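Long-range contacts in N-acetylneuraminic acid outer membrane channel protein NanC (Escherichia coli, PDB 2WJR), which forms a monomeric, weakly anion-selective outer-membrane channel that lets the sialic acid N-acetylneuraminic acid enter the bacterium: residues Arg104-Trp109 against Val126-Gly131; Trp68-Gly73 against Pro87-Ser92; Thr148-Gln153 against Ala165-Phe170. The protein carries 1 engineered substitution. All coordinates share one frame; numbering follows the deposited sequence.

Contact 1 of 3, residues Arg104-Trp109 against Val126-Gly131; sequences RYRYDW and VHRWDG. With OCT (N-octane), chain G.
Arg104, Arg106 and Asp108 face Asp130, Arg128 and Val126 across two antiparallel strands of the NanC β-barrel, while Tyr105 and Tyr107 face Trp129 and His127 on the other side of the wall. The first face carries charge and looks into the channel; the second is aromatic and meets bound n-octane, as a lipid-facing surface would.

On the charged face, Arg104 and Asp130 run side by side, but their flat groups stand almost perpendicular (89°). A bend at chi3 of Arg104 (67°) turns its guanidinium toward the neighbouring strand, and NH2 reaches Asp130 OD2 at 2.9 Å from above the carboxylate plane. That leaves the syn lone pairs of both carboxylate oxygens to Arg128, which grips side-on with NE and NH2. OD1 also bonds to Thr148 and Gln146. Arg106 holds Asp108 by the same side-on grip, then lays its guanidinium flat on that of Arg128, centres 4.5 Å apart and planes at 30°. With carboxylates on hand for both, this pairing of like charges is probably well tolerated.

On the aromatic face, Tyr105 CB sits over the six-membered ring of Trp129 in a CH-pi contact, 3.6 Å from its centroid. Tyr105 OH, at the other end of the residue, shares a 2.8 Å hydrogen bond with His127 ND1, which lies in the plane of the tyrosine ring. The octane passes over Tyr107, its C3 above the ring centre, and its C5 comes 3.9 Å from Tyr107 CB.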
loop_
_atom_site.group_PDB
_atom_site.type_symbol
_atom_site.label_atom_id
_atom_site.label_comp_id
_atom_site.label_asym_id
_atom_site.label_seq_id
_atom_site.Cartn_x
_atom_site.Cartn_y
_atom_site.Cartn_z
ATOM N N ARG A 104 -8.352 -5.280 5.686
ATOM C CA ARG A 104 -7.405 -6.321 5.399
ATOM C C ARG A 104 -6.461 -6.512 6.577
ATOM O O ARG A 104 -6.041 -5.549 7.216
ATOM C CB ARG A 104 -6.592 -5.989 4.171
ATOM C CG ARG A 104 -5.690 -7.110 3.668
ATOM C CD ARG A 104 -4.954 -6.656 2.449
ATOM N NE ARG A 104 -3.996 -5.590 2.732
ATOM C CZ ARG A 104 -3.365 -4.878 1.809
ATOM N NH1 ARG A 104 -3.572 -5.115 0.509
ATOM N NH2 ARG A 104 -2.526 -3.921 2.174
ATOM N N TYR A 105 -6.192 -7.770 6.865
ATOM C CA TYR A 105 -5.087 -8.134 7.722
ATOM C C TYR A 105 -4.071 -8.904 6.903
ATOM O O TYR A 105 -4.413 -9.885 6.206
ATOM C CB TYR A 105 -5.542 -8.988 8.909
ATOM C CG TYR A 105 -4.332 -9.605 9.569
ATOM C CD1 TYR A 105 -3.536 -8.851 10.436
ATOM C CD2 TYR A 105 -3.944 -10.909 9.278
ATOM C CE1 TYR A 105 -2.403 -9.397 11.033
ATOM C CE2 TYR A 105 -2.805 -11.461 9.860
ATOM C CZ TYR A 105 -2.041 -10.696 10.733
ATOM O OH TYR A 105 -0.919 -11.256 11.296
ATOM N N ARG A 106 -2.813 -8.469 7.000
ATOM C CA ARG A 106 -1.696 -9.092 6.300
ATOM C C ARG A 106 -0.545 -9.334 7.283
ATOM O O ARG A 106 -0.252 -8.463 8.119
ATOM C CB ARG A 106 -1.207 -8.171 5.190
ATOM C CG ARG A 106 -0.117 -8.763 4.257
ATOM C CD ARG A 106 0.118 -7.771 3.133
ATOM N NE ARG A 106 1.244 -6.869 3.403
ATOM C CZ ARG A 106 1.392 -5.640 2.924
ATOM N NH1 ARG A 106 0.464 -5.080 2.145
ATOM N NH2 ARG A 106 2.486 -4.960 3.226
ATOM N N TYR A 107 0.065 -10.507 7.174
ATOM C CA TYR A 107 1.269 -10.886 7.938
ATOM C C TYR A 107 2.468 -10.909 6.998
ATOM O O TYR A 107 2.563 -11.796 6.150
ATOM C CB TYR A 107 1.085 -12.266 8.567
ATOM C CG TYR A 107 2.287 -12.761 9.372
ATOM C CD1 TYR A 107 2.712 -12.075 10.499
ATOM C CD2 TYR A 107 2.969 -13.914 9.006
ATOM C CE1 TYR A 107 3.806 -12.512 11.246
ATOM C CE2 TYR A 107 4.066 -14.378 9.753
ATOM C CZ TYR A 107 4.477 -13.658 10.868
ATOM O OH TYR A 107 5.559 -14.110 11.609
ATOM N N ASP A 108 3.362 -9.934 7.176
ATOM C CA ASP A 108 4.553 -9.780 6.375
ATOM C C ASP A 108 5.706 -10.519 7.056
ATOM O O ASP A 108 6.160 -10.141 8.161
ATOM C CB ASP A 108 4.888 -8.308 6.218
ATOM C CG ASP A 108 4.031 -7.620 5.159
ATOM O OD1 ASP A 108 3.410 -8.315 4.317
ATOM O OD2 ASP A 108 3.982 -6.383 5.173
ATOM N N TRP A 109 6.135 -11.585 6.404
ATOM C CA TRP A 109 7.143 -12.494 6.936
ATOM C C TRP A 109 8.375 -12.358 6.048
ATOM O O TRP A 109 8.284 -12.527 4.831
ATOM C CB TRP A 109 6.605 -13.921 6.938
ATOM C CG TRP A 109 7.567 -14.926 7.509
ATOM C CD1 TRP A 109 7.706 -15.275 8.817
ATOM C CD2 TRP A 109 8.528 -15.708 6.777
ATOM N NE1 TRP A 109 8.683 -16.230 8.948
ATOM C CE2 TRP A 109 9.204 -16.515 7.715
ATOM C CE3 TRP A 109 8.866 -15.815 5.423
ATOM C CZ2 TRP A 109 10.204 -17.416 7.345
ATOM C CZ3 TRP A 109 9.874 -16.708 5.053
ATOM C CH2 TRP A 109 10.533 -17.497 6.017
ATOM N N VAL A 126 5.988 -8.610 10.476
ATOM C CA VAL A 126 5.108 -7.511 10.749
ATOM C C VAL A 126 3.627 -7.906 10.638
ATOM O O VAL A 126 3.239 -8.645 9.733
ATOM C CB VAL A 126 5.389 -6.362 9.784
ATOM C CG1 VAL A 126 4.252 -5.323 9.870
ATOM C CG2 VAL A 126 6.759 -5.716 10.078
ATOM N N HIS A 127 2.826 -7.414 11.576
ATOM C CA HIS A 127 1.362 -7.543 11.528
ATOM C C HIS A 127 0.821 -6.266 10.963
ATOM O O HIS A 127 1.078 -5.203 11.516
ATOM C CB HIS A 127 0.784 -7.704 12.923
ATOM C CG HIS A 127 1.195 -8.956 13.625
ATOM N ND1 HIS A 127 0.743 -10.203 13.256
ATOM C CD2 HIS A 127 1.998 -9.149 14.702
ATOM C CE1 HIS A 127 1.268 -11.115 14.052
ATOM N NE2 HIS A 127 2.030 -10.502 14.943
ATOM N N ARG A 128 0.058 -6.339 9.869
ATOM C CA ARG A 128 -0.403 -5.140 9.191
ATOM C C ARG A 128 -1.925 -5.163 8.913
ATOM O O ARG A 128 -2.466 -6.146 8.400
ATOM C CB ARG A 128 0.367 -4.916 7.887
ATOM C CG ARG A 128 -0.162 -3.741 7.093
ATOM C CD ARG A 128 0.581 -3.517 5.818
ATOM N NE ARG A 128 -0.061 -2.449 5.034
ATOM C CZ ARG A 128 0.559 -1.503 4.326
ATOM N NH1 ARG A 128 1.891 -1.432 4.269
ATOM N NH2 ARG A 128 -0.178 -0.602 3.685
ATOM N N TRP A 129 -2.577 -4.060 9.282
ATOM C CA TRP A 129 -3.998 -3.854 9.038
ATOM C C TRP A 129 -4.173 -2.656 8.107
ATOM O O TRP A 129 -3.523 -1.608 8.282
ATOM C CB TRP A 129 -4.718 -3.561 10.354
ATOM C CG TRP A 129 -4.919 -4.732 11.226
ATOM C CD1 TRP A 129 -4.111 -5.174 12.248
ATOM C CD2 TRP A 129 -6.025 -5.639 11.162
ATOM N NE1 TRP A 129 -4.658 -6.315 12.807
ATOM C CE2 TRP A 129 -5.832 -6.609 12.156
ATOM C CE3 TRP A 129 -7.159 -5.725 10.340
ATOM C CZ2 TRP A 129 -6.745 -7.657 12.359
ATOM C CZ3 TRP A 129 -8.059 -6.760 10.541
ATOM C CH2 TRP A 129 -7.851 -7.705 11.552
ATOM N N ASP A 130 -5.066 -2.800 7.122
ATOM C CA ASP A 130 -5.472 -1.689 6.293
ATOM C C ASP A 130 -6.997 -1.599 6.291
ATOM O O ASP A 130 -7.676 -2.615 6.211
ATOM C CB ASP A 130 -4.973 -1.865 4.858
ATOM C CG ASP A 130 -3.463 -1.728 4.735
ATOM O OD1 ASP A 130 -2.971 -0.596 4.534
ATOM O OD2 ASP A 130 -2.788 -2.781 4.776
ATOM N N GLY A 131 -7.494 -0.385 6.403
ATOM C CA GLY A 131 -8.911 -0.057 6.246
ATOM C C GLY A 131 -9.063 0.792 4.995
ATOM O O GLY A 131 -8.193 1.605 4.673
HETATM C C1 OCT G . 2.342 -15.553 13.829
HETATM C C2 OCT G . 1.006 -15.110 13.208
HETATM C C3 OCT G . 0.836 -15.638 11.771
HETATM C C4 OCT G . -0.445 -15.137 11.079
HETATM C C5 OCT G . -0.526 -15.628 9.613
HETATM C C6 OCT G . -1.963 -15.600 9.054
HETATM C C7 OCT G . -2.022 -15.557 7.512
HETATM C C8 OCT G . -3.146 -14.643 6.984
HETATM O O HOH W 1 -3.356 -5.305 5.410
#

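Contact 2 of 3, residues Trp68-Gly73 against Pro87-Ser92; sequences WTVRPG and PYVKLS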
loop_
_atom_site.group_PDB
_atom_site.type_symbol
_atom_site.label_atom_id
_atom_site.label_comp_id
_atom_site.label_asym_id
_atom_site.label_seq_id
_atom_site.Cartn_x
_atom_site.Cartn_y
_atom_site.Cartn_z
ATOM N N TRP A 68 -20.827 -8.369 -0.908
ATOM C CA TRP A 68 -19.720 -8.841 -0.046
ATOM C C TRP A 68 -18.753 -9.762 -0.773
ATOM O O TRP A 68 -19.173 -10.734 -1.423
ATOM C CB TRP A 68 -20.277 -9.576 1.180
ATOM C CG TRP A 68 -20.916 -8.665 2.144
ATOM C CD1 TRP A 68 -22.244 -8.293 2.185
ATOM C CD2 TRP A 68 -20.275 -7.989 3.225
ATOM N NE1 TRP A 68 -22.454 -7.421 3.231
ATOM C CE2 TRP A 68 -21.266 -7.224 3.889
ATOM C CE3 TRP A 68 -18.957 -7.952 3.699
ATOM C CZ2 TRP A 68 -20.972 -6.417 4.983
ATOM C CZ3 TRP A 68 -18.677 -7.181 4.797
ATOM C CH2 TRP A 68 -19.676 -6.412 5.426
ATOM N N THR A 69 -17.450 -9.471 -0.644
ATOM C CA THR A 69 -16.381 -10.294 -1.221
ATOM C C THR A 69 -15.274 -10.531 -0.173
ATOM O O THR A 69 -14.909 -9.614 0.556
ATOM C CB THR A 69 -15.749 -9.595 -2.449
ATOM O OG1 THR A 69 -16.765 -9.299 -3.419
ATOM C CG2 THR A 69 -14.673 -10.497 -3.154
ATOM N N VAL A 70 -14.769 -11.754 -0.108
ATOM C CA VAL A 70 -13.619 -12.102 0.731
ATOM C C VAL A 70 -12.497 -12.463 -0.232
ATOM O O VAL A 70 -12.691 -13.314 -1.140
ATOM C CB VAL A 70 -13.912 -13.305 1.680
ATOM C CG1 VAL A 70 -12.661 -13.707 2.520
ATOM C CG2 VAL A 70 -15.054 -12.965 2.617
ATOM N N ARG A 71 -11.333 -11.840 -0.031
ATOM C CA ARG A 71 -10.154 -12.072 -0.870
ATOM C C ARG A 71 -8.948 -12.590 -0.070
ATOM O O ARG A 71 -8.167 -11.790 0.475
ATOM C CB ARG A 71 -9.743 -10.790 -1.586
ATOM C CG ARG A 71 -10.690 -10.338 -2.672
ATOM C CD ARG A 71 -10.311 -8.955 -3.177
ATOM N NE ARG A 71 -11.263 -8.431 -4.145
ATOM C CZ ARG A 71 -11.209 -8.604 -5.467
ATOM N NH1 ARG A 71 -12.142 -8.035 -6.225
ATOM N NH2 ARG A 71 -10.240 -9.322 -6.044
ATOM N N PRO A 72 -8.769 -13.918 -0.030
ATOM C CA PRO A 72 -7.489 -14.466 0.399
ATOM C C PRO A 72 -6.455 -14.116 -0.641
ATOM O O PRO A 72 -6.748 -14.111 -1.839
ATOM C CB PRO A 72 -7.751 -15.969 0.463
ATOM C CG PRO A 72 -8.874 -16.189 -0.456
ATOM C CD PRO A 72 -9.730 -14.987 -0.343
ATOM N N GLY A 73 -5.267 -13.740 -0.188
ATOM C CA GLY A 73 -4.269 -13.235 -1.098
ATOM C C GLY A 73 -2.882 -13.278 -0.507
ATOM O O GLY A 73 -2.689 -13.696 0.641
ATOM N N PRO A 87 0.976 -13.043 3.215
ATOM C CA PRO A 87 -0.342 -13.628 3.076
ATOM C C PRO A 87 -1.359 -12.733 3.781
ATOM O O PRO A 87 -1.030 -12.074 4.788
ATOM C CB PRO A 87 -0.196 -14.986 3.740
ATOM C CG PRO A 87 0.952 -14.834 4.695
ATOM C CD PRO A 87 1.876 -13.920 3.984
ATOM N N TYR A 88 -2.568 -12.643 3.221
ATOM C CA TYR A 88 -3.579 -11.780 3.782
ATOM C C TYR A 88 -5.001 -12.253 3.529
ATOM O O TYR A 88 -5.227 -13.154 2.704
ATOM C CB TYR A 88 -3.425 -10.347 3.257
ATOM C CG TYR A 88 -3.645 -10.085 1.764
ATOM C CD1 TYR A 88 -2.588 -9.703 0.946
ATOM C CD2 TYR A 88 -4.921 -10.150 1.193
ATOM C CE1 TYR A 88 -2.789 -9.399 -0.399
ATOM C CE2 TYR A 88 -5.126 -9.818 -0.116
ATOM C CZ TYR A 88 -4.069 -9.472 -0.914
ATOM O OH TYR A 88 -4.293 -9.169 -2.229
ATOM N N VAL A 89 -5.938 -11.645 4.256
ATOM C CA VAL A 89 -7.349 -11.737 3.896
ATOM C C VAL A 89 -7.952 -10.354 3.881
ATOM O O VAL A 89 -7.821 -9.590 4.857
ATOM C CB VAL A 89 -8.152 -12.650 4.831
ATOM C CG1 VAL A 89 -9.654 -12.696 4.375
ATOM C CG2 VAL A 89 -7.548 -14.041 4.849
ATOM N N LYS A 90 -8.641 -10.032 2.785
ATOM C CA LYS A 90 -9.326 -8.765 2.644
ATOM C C LYS A 90 -10.833 -9.016 2.589
ATOM O O LYS A 90 -11.290 -9.893 1.857
ATOM C CB LYS A 90 -8.882 -8.005 1.395
ATOM C CG LYS A 90 -9.512 -6.605 1.279
ATOM C CD LYS A 90 -8.984 -5.815 0.098
ATOM C CE LYS A 90 -9.669 -4.480 0.017
ATOM N NZ LYS A 90 -9.048 -3.621 -1.035
ATOM N N LEU A 91 -11.582 -8.249 3.360
ATOM C CA LEU A 91 -13.041 -8.266 3.293
ATOM C C LEU A 91 -13.515 -6.962 2.684
ATOM O O LEU A 91 -13.120 -5.900 3.129
ATOM C CB LEU A 91 -13.600 -8.452 4.698
ATOM C CG LEU A 91 -15.110 -8.447 4.869
ATOM C CD1 LEU A 91 -15.711 -9.717 4.225
ATOM C CD2 LEU A 91 -15.376 -8.378 6.378
ATOM N N SER A 92 -14.407 -7.051 1.692
ATOM C CA SER A 92 -14.878 -5.918 0.952
ATOM C C SER A 92 -16.412 -5.872 0.953
ATOM O O SER A 92 -17.063 -6.898 0.787
ATOM C CB SER A 92 -14.367 -6.059 -0.471
ATOM O OG SER A 92 -14.827 -5.022 -1.275
HETATM O O HOH W 2 -17.521 -6.385 -2.362
HETATM O O HOH W 3 -13.484 -6.600 -3.754
#
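Val70 pairs with Leu91 and Pro72 with Val89 on one face of two antiparallel strands, while Thr69 pairs with Ser92, Arg71 with Lys90 and Gly73 with Tyr88 on the other. These last three pairs carry reciprocal backbone hydrogen bonds, the shortest joining Arg71 N to Lys90 O at 2.7 Å.

The apolar side-chain packing lies on the face of Trp68, Val70 and Leu91. Leu91 CD1 fits between Trp68 CE3 and Val70 CG2, 3.7 Å from each, and Leu91 CG lies in the plane of the indole at its edge. Val70 turns its other methyl, CG1, to Val89 CG1, also at 3.7 Å.

The aromatic contact belongs to Tyr88. Its CG stands between the backbone N and the carbonyl carbon (chi1 65°), which swings the ring across to the facing strand and over Gly73. Gly73 CA lies 3.8 Å from the ring centroid in a CH-pi contact, and with no side chain there the ring can lie directly against the backbone. Tyr88 OH bonds to Asn59, and Arg104 makes a cation-pi contact with the ring.

Polar links on this second face run through water. One water joins Thr69 OG1 and Ser92 OG; another accepts from Arg71 NE at 2.9 Å and makes a weak bond with Ser92 OG. Arg71 NH2 also bonds to Asn59, while Lys90 NZ forms a salt bridge with a bound buffer sulfonate. Such alternation, apolar outside and polar or charged toward the lumen, is the hallmark of a β-hairpin in the wall of a transmembrane porin barrel.

Contact 3 of 3, residues Thr148-Gln153 against Ala165-Phe170; sequences TLYSKQ and ATENAF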
loop_
_atom_site.group_PDB
_atom_site.type_symbol
_atom_site.label_atom_id
_atom_site.label_comp_id
_atom_site.label_asym_id
_atom_site.label_seq_id
_atom_site.Cartn_x
_atom_site.Cartn_y
_atom_site.Cartn_z
ATOM N N THR A 148 -3.823 2.655 7.757
ATOM C CA THR A 148 -2.955 1.523 7.957
ATOM C C THR A 148 -2.334 1.569 9.352
ATOM O O THR A 148 -1.964 2.634 9.827
ATOM C CB THR A 148 -1.809 1.524 6.940
ATOM O OG1 THR A 148 -2.341 1.616 5.612
ATOM C CG2 THR A 148 -0.919 0.291 7.099
ATOM N N LEU A 149 -2.285 0.416 9.983
ATOM C CA LEU A 149 -1.607 0.228 11.291
ATOM C C LEU A 149 -0.723 -1.005 11.143
ATOM O O LEU A 149 -1.203 -2.090 10.768
ATOM C CB LEU A 149 -2.633 0.035 12.400
ATOM C CG LEU A 149 -2.103 -0.390 13.780
ATOM C CD1 LEU A 149 -1.124 0.657 14.275
ATOM C CD2 LEU A 149 -3.278 -0.586 14.790
ATOM N N TYR A 150 0.577 -0.867 11.379
ATOM C CA TYR A 150 1.404 -2.057 11.449
ATOM C C TYR A 150 2.287 -2.044 12.681
ATOM O O TYR A 150 2.663 -0.983 13.170
ATOM C CB TYR A 150 2.231 -2.284 10.187
ATOM C CG TYR A 150 2.774 -1.071 9.502
ATOM C CD1 TYR A 150 3.762 -0.296 10.099
ATOM C CD2 TYR A 150 2.355 -0.723 8.237
ATOM C CE1 TYR A 150 4.312 0.793 9.456
ATOM C CE2 TYR A 150 2.887 0.367 7.583
ATOM C CZ TYR A 150 3.874 1.137 8.201
ATOM O OH TYR A 150 4.406 2.247 7.565
ATOM N N SER A 151 2.575 -3.238 13.155
ATOM C CA SER A 151 3.361 -3.430 14.379
ATOM C C SER A 151 4.336 -4.567 14.206
ATOM O O SER A 151 4.114 -5.492 13.429
ATOM C CB SER A 151 2.431 -3.735 15.558
ATOM O OG SER A 151 1.771 -4.958 15.345
ATOM N N LYS A 152 5.437 -4.492 14.948
ATOM C CA LYS A 152 6.488 -5.479 14.884
ATOM C C LYS A 152 6.176 -6.680 15.722
ATOM O O LYS A 152 5.723 -6.558 16.868
ATOM C CB LYS A 152 7.815 -4.875 15.387
ATOM C CG LYS A 152 8.242 -3.622 14.685
ATOM C CD LYS A 152 8.566 -3.887 13.245
ATOM C CE LYS A 152 9.447 -2.835 12.621
ATOM N NZ LYS A 152 9.825 -3.204 11.255
ATOM N N GLN A 153 6.444 -7.858 15.175
ATOM C CA GLN A 153 6.300 -9.074 15.945
ATOM C C GLN A 153 7.518 -9.256 16.890
ATOM O O GLN A 153 7.374 -9.722 18.019
ATOM C CB GLN A 153 6.164 -10.271 15.012
ATOM C CG GLN A 153 6.108 -11.617 15.686
ATOM C CD GLN A 153 5.765 -12.726 14.707
ATOM O OE1 GLN A 153 6.403 -12.867 13.654
ATOM N NE2 GLN A 153 4.745 -13.509 15.040
ATOM N N ALA A 165 3.427 1.809 13.781
ATOM C CA ALA A 165 3.270 3.061 13.094
ATOM C C ALA A 165 2.028 2.991 12.231
ATOM O O ALA A 165 1.413 1.922 12.063
ATOM C CB ALA A 165 4.468 3.375 12.236
ATOM N N THR A 166 1.697 4.139 11.683
ATOM C CA THR A 166 0.482 4.320 10.882
ATOM C C THR A 166 0.805 4.928 9.527
ATOM O O THR A 166 1.890 5.499 9.307
ATOM C CB THR A 166 -0.575 5.197 11.629
ATOM O OG1 THR A 166 -0.053 6.516 11.850
ATOM C CG2 THR A 166 -0.965 4.563 12.934
ATOM N N GLU A 167 -0.108 4.729 8.580
ATOM C CA GLU A 167 -0.111 5.503 7.359
ATOM C C GLU A 167 -1.560 5.874 7.074
ATOM O O GLU A 167 -2.488 5.122 7.395
ATOM C CB GLU A 167 0.469 4.730 6.169
ATOM C CG GLU A 167 1.876 4.142 6.376
ATOM C CD GLU A 167 2.432 3.472 5.116
ATOM O OE1 GLU A 167 1.784 3.563 4.040
ATOM O OE2 GLU A 167 3.517 2.853 5.203
ATOM N N ASN A 168 -1.736 7.037 6.479
ATOM C CA ASN A 168 -3.022 7.454 5.982
ATOM C C ASN A 168 -2.841 8.037 4.605
ATOM O O ASN A 168 -2.076 8.993 4.419
ATOM C CB ASN A 168 -3.669 8.454 6.934
ATOM C CG ASN A 168 -4.278 7.783 8.146
ATOM O OD1 ASN A 168 -5.370 7.212 8.069
ATOM N ND2 ASN A 168 -3.548 7.814 9.280
ATOM N N ALA A 169 -3.540 7.435 3.634
ATOM C CA ALA A 169 -3.471 7.834 2.233
ATOM C C ALA A 169 -4.843 8.376 1.798
ATOM O O ALA A 169 -5.865 7.734 2.030
ATOM C CB ALA A 169 -3.041 6.634 1.351
ATOM N N PHE A 170 -4.837 9.554 1.186
ATOM C CA PHE A 170 -6.043 10.228 0.705
ATOM C C PHE A 170 -5.866 10.478 -0.779
ATOM O O PHE A 170 -4.914 11.144 -1.191
ATOM C CB PHE A 170 -6.274 11.553 1.446
ATOM C CG PHE A 170 -6.284 11.409 2.929
ATOM C CD1 PHE A 170 -5.115 11.532 3.663
ATOM C CD2 PHE A 170 -7.460 11.127 3.602
ATOM C CE1 PHE A 170 -5.129 11.379 5.041
ATOM C CE2 PHE A 170 -7.473 10.990 4.970
ATOM C CZ PHE A 170 -6.296 11.119 5.686
#
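The β-hairpin of strands 141-152 and 164-174 rises here toward its extracellular loop, and Tyr150 with Glu167 makes the main side-chain link across it. The strands are antiparallel, with Thr148 opposite Glu167 and Tyr150 opposite Ala165 as hydrogen-bonded pairs. Tyr150 N donates to Ala165 O at 3.0 Å, and Ala165 N returns the bond to Tyr150 O.

A chi1 of 37° tips the Tyr150 ring over the facing strand. One ring face comes over Ala165 O, and CE1 packs against the Ala165 methyl, CB, at 3.8 Å. The phenol reaches diagonally past Ala165 to Glu167: OH donates to OE2 over 2.6 Å, on the anti lone pair, with OE2 in the plane of the ring and the carboxylate turned 87° to it. With its CG beside the backbone N (chi1 -54°), Glu167 also brings that CG within 3.4 Å of Tyr150 OH.

On the opposite face Leu149 CD1 approaches Thr166 CG2 at 4.1 Å, a looser apolar touch.

Bonded to Gln192 as well as Glu167, the phenol oxygen has two hydrogen-bond partners. So short a bond to a carboxylate would probably stabilise the negative charge of Glu167 and fix the ring's lean over the hairpin.

Six successive strands of the barrel wall carry these contacts: contact 2 joins 68-79 to 82-94, contact 1 joins 99-110 to 126-136, and contact 3 joins 141-152 to 164-174. Backbone hydrogen bonds tie contact 2 to contact 1, and Asp130 with Thr148 ties contact 1 to contact 3; contacts 2 and 3 do not touch, their centres about 18 Å apart. Contacts 1 and 3 are partly buried, contact 2 a surface contact. Contacts 1 and 2 lie mostly in the membrane-spanning wall: contact 1 has ion pairs on one face and aromatic packing on the other, contact 2 water bridges and apolar packing. Contact 3, where its hairpin passes into the extracellular loop, relies on a phenol-carboxylate bond.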